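Local coordinates for protein positive phenol-degradative gene regulator (Ralstonia sp. E2, PDB 5FRZ) that probably acts as a sigma-54-dependent transcriptional activator of phenol degradation, its N-terminal sensor portion, the part modelled, binding a phenol and a zinc ion, at residues A[128-133]-A[183-188]. Residues are numbered along the deposited sequence; the frame is centred on the assembly and turned at random.
With ZN (zinc ion), chain C; 2MP (3,4-dimethylphenol), chain D.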
loop_
_atom_site.group_PDB
_atom_site.type_symbol
_atom_site.label_atom_id
_atom_site.label_comp_id
_atom_site.label_asym_id
_atom_site.label_seq_id
_atom_site.Cartn_x
_atom_site.Cartn_y
_atom_site.Cartn_z
ATOM N N PHE A 128 -23.680 -5.181 -3.133
ATOM C CA PHE A 128 -23.166 -3.819 -3.249
ATOM C C PHE A 128 -22.660 -3.490 -4.652
ATOM O O PHE A 128 -22.251 -4.384 -5.404
ATOM C CB PHE A 128 -22.038 -3.596 -2.231
ATOM C CG PHE A 128 -22.436 -3.908 -0.812
ATOM C CD1 PHE A 128 -22.492 -5.221 -0.360
ATOM C CD2 PHE A 128 -22.748 -2.891 0.075
ATOM C CE1 PHE A 128 -22.877 -5.514 0.937
ATOM C CE2 PHE A 128 -23.130 -3.182 1.379
ATOM C CZ PHE A 128 -23.189 -4.490 1.805
ATOM N N LEU A 129 -22.688 -2.195 -4.985
ATOM C CA LEU A 129 -22.002 -1.665 -6.164
ATOM C C LEU A 129 -20.622 -1.131 -5.789
ATOM O O LEU A 129 -20.460 -0.482 -4.764
ATOM C CB LEU A 129 -22.818 -0.541 -6.817
ATOM C CG LEU A 129 -24.153 -0.889 -7.484
ATOM C CD1 LEU A 129 -24.805 0.357 -8.104
ATOM C CD2 LEU A 129 -23.951 -1.949 -8.549
ATOM N N TRP A 130 -19.639 -1.411 -6.631
ATOM C CA TRP A 130 -18.318 -0.816 -6.518
ATOM C C TRP A 130 -18.083 0.077 -7.714
ATOM O O TRP A 130 -18.135 -0.379 -8.863
ATOM C CB TRP A 130 -17.233 -1.878 -6.467
ATOM C CG TRP A 130 -16.940 -2.420 -5.093
ATOM C CD1 TRP A 130 -17.302 -1.885 -3.888
ATOM C CD2 TRP A 130 -16.214 -3.609 -4.804
ATOM N NE1 TRP A 130 -16.839 -2.679 -2.858
ATOM C CE2 TRP A 130 -16.164 -3.744 -3.401
ATOM C CE3 TRP A 130 -15.593 -4.576 -5.599
ATOM C CZ2 TRP A 130 -15.509 -4.803 -2.780
ATOM C CZ3 TRP A 130 -14.948 -5.637 -4.971
ATOM C CH2 TRP A 130 -14.918 -5.740 -3.583
ATOM N N GLU A 131 -17.827 1.348 -7.443
ATOM C CA GLU A 131 -17.499 2.290 -8.498
ATOM C C GLU A 131 -16.101 2.839 -8.279
ATOM O O GLU A 131 -15.693 3.072 -7.141
ATOM C CB GLU A 131 -18.533 3.405 -8.544
ATOM C CG GLU A 131 -19.891 2.910 -9.022
ATOM C CD GLU A 131 -20.938 3.999 -9.048
ATOM O OE1 GLU A 131 -20.973 4.759 -10.041
ATOM O OE2 GLU A 131 -21.726 4.094 -8.079
ATOM N N ASP A 132 -15.364 2.999 -9.372
ATOM C CA ASP A 132 -14.006 3.536 -9.326
ATOM C C ASP A 132 -13.078 2.652 -8.499
ATOM O O ASP A 132 -12.245 3.163 -7.753
ATOM C CB ASP A 132 -14.007 4.961 -8.764
ATOM C CG ASP A 132 -14.560 5.977 -9.754
ATOM O OD1 ASP A 132 -14.707 5.625 -10.944
ATOM O OD2 ASP A 132 -14.839 7.125 -9.351
ATOM N N SER A 133 -13.241 1.334 -8.642
ATOM C CA SER A 133 -12.332 0.350 -8.059
ATOM C C SER A 133 -10.882 0.629 -8.446
ATOM O O SER A 133 -10.544 0.601 -9.629
ATOM C CB SER A 133 -12.706 -1.062 -8.510
ATOM O OG SER A 133 -13.933 -1.498 -7.937
ATOM N N PRO A 183 -19.029 -1.928 -16.643
ATOM C CA PRO A 183 -18.788 -0.499 -16.370
ATOM C C PRO A 183 -18.643 -0.199 -14.868
ATOM O O PRO A 183 -18.466 0.957 -14.467
ATOM C CB PRO A 183 -20.021 0.191 -16.965
ATOM C CG PRO A 183 -21.091 -0.848 -16.941
ATOM C CD PRO A 183 -20.388 -2.183 -17.160
ATOM N N HIS A 184 -18.703 -1.254 -14.056
ATOM C CA HIS A 184 -18.644 -1.164 -12.597
ATOM C C HIS A 184 -18.484 -2.560 -12.018
ATOM O O HIS A 184 -18.588 -3.550 -12.742
ATOM C CB HIS A 184 -19.901 -0.491 -12.052
ATOM C CG HIS A 184 -21.159 -1.126 -12.544
ATOM N ND1 HIS A 184 -21.682 -2.269 -12.001
ATOM C CD2 HIS A 184 -21.945 -0.806 -13.607
ATOM C CE1 HIS A 184 -22.776 -2.619 -12.684
ATOM N NE2 HIS A 184 -22.944 -1.740 -13.650
ATOM N N CYS A 185 -18.232 -2.635 -10.715
ATOM C CA CYS A 185 -18.163 -3.915 -10.023
ATOM C C CYS A 185 -19.432 -4.101 -9.209
ATOM O O CYS A 185 -20.060 -3.124 -8.798
ATOM C CB CYS A 185 -16.931 -3.996 -9.113
ATOM S SG CYS A 185 -15.282 -3.758 -9.909
ATOM N N ARG A 186 -19.809 -5.357 -9.002
ATOM C CA ARG A 186 -20.948 -5.724 -8.170
ATOM C C ARG A 186 -20.619 -6.974 -7.352
ATOM O O ARG A 186 -20.104 -7.974 -7.878
ATOM C CB ARG A 186 -22.197 -5.974 -9.011
ATOM C CG ARG A 186 -23.452 -5.386 -8.392
ATOM C CD ARG A 186 -24.739 -5.946 -9.012
ATOM N NE ARG A 186 -24.701 -5.987 -10.477
ATOM C CZ ARG A 186 -24.952 -4.953 -11.281
ATOM N NH1 ARG A 186 -25.272 -3.758 -10.784
ATOM N NH2 ARG A 186 -24.892 -5.111 -12.597
ATOM N N ILE A 187 -20.931 -6.920 -6.063
ATOM C CA ILE A 187 -20.517 -7.979 -5.149
ATOM C C ILE A 187 -21.673 -8.553 -4.341
ATOM O O ILE A 187 -22.692 -7.893 -4.114
ATOM C CB ILE A 187 -19.433 -7.481 -4.171
ATOM C CG1 ILE A 187 -20.036 -6.516 -3.138
ATOM C CG2 ILE A 187 -18.304 -6.799 -4.940
ATOM C CD1 ILE A 187 -19.014 -5.994 -2.127
ATOM N N LEU A 188 -21.485 -9.795 -3.914
ATOM C CA LEU A 188 -22.441 -10.496 -3.080
ATOM C C LEU A 188 -21.731 -11.163 -1.916
ATOM O O LEU A 188 -20.793 -11.942 -2.109
ATOM C CB LEU A 188 -23.207 -11.548 -3.902
ATOM C CG LEU A 188 -24.056 -12.539 -3.104
ATOM C CD1 LEU A 188 -25.178 -11.854 -2.344
ATOM C CD2 LEU A 188 -24.597 -13.626 -4.024
HETATM ZN ZN ZN C . -13.886 -5.495 -9.686
HETATM O O1 2MP D . -16.055 -2.228 -0.216
HETATM C C1 2MP D . -16.633 -2.883 0.875
HETATM C C2 2MP D . -15.984 -2.965 2.106
HETATM C C3 2MP D . -16.584 -3.627 3.172
HETATM C C4 2MP D . -17.833 -4.192 2.980
HETATM C C5 2MP D . -18.456 -4.092 1.756
HETATM C C6 2MP D . -17.875 -3.442 0.686
HETATM C C7 2MP D . -18.558 -4.933 4.091
HETATM C C8 2MP D . -19.800 -4.716 1.576
#
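W130 turns one face of its indole to I187, whose CG2 sits over the six-membered ring, 3.5 Å from its centroid and nearly along the normal, a CH-pi contact. C185 CB lies at the indole's edge, near the plane, while NE1 donates a 2.8 Å hydrogen bond to the phenol oxygen O1 of 3,4-dimethylphenol, bent to 144° at the hydrogen. F128 takes the methyl C8, meta to the hydroxyl: it stands above the centre of the ring, and I187 CG1 packs obliquely against F128 CB at 3.7 Å. I187 reaches both aromatics because chi1 of 72° holds CG1 between the backbone N and carbonyl carbon, leaving CG2 for the indole. At the H184 ring, R186 NH2 lies at the edge and in the plane.

F128, W130, C185 and I187 line one face of an antiparallel pair, the two middle strands of the four-stranded sheet in the V4R, HNOX-like part of the sensor domain. F128 and I187 exchange backbone bonds in both directions, as do W130 and C185. On this same face C185 SG binds zinc at 2.2 Å, with C151, E174 and C177 completing the site. W130 CB meets C185 CB at 3.4 Å; ligand O1 and the zinc are 10.2 Å apart. S133 OG approaches the thiolate sulfur, C185 SG, at 3.3 Å and is itself hydrogen-bonded to Q154.

On the opposite face of the sheet, L129 and R186 lie side by side, L129 CD2 3.2 Å from R186 NH1 and also against CG; the guanidinium continues to a salt bridge with E176 on strand 170-176.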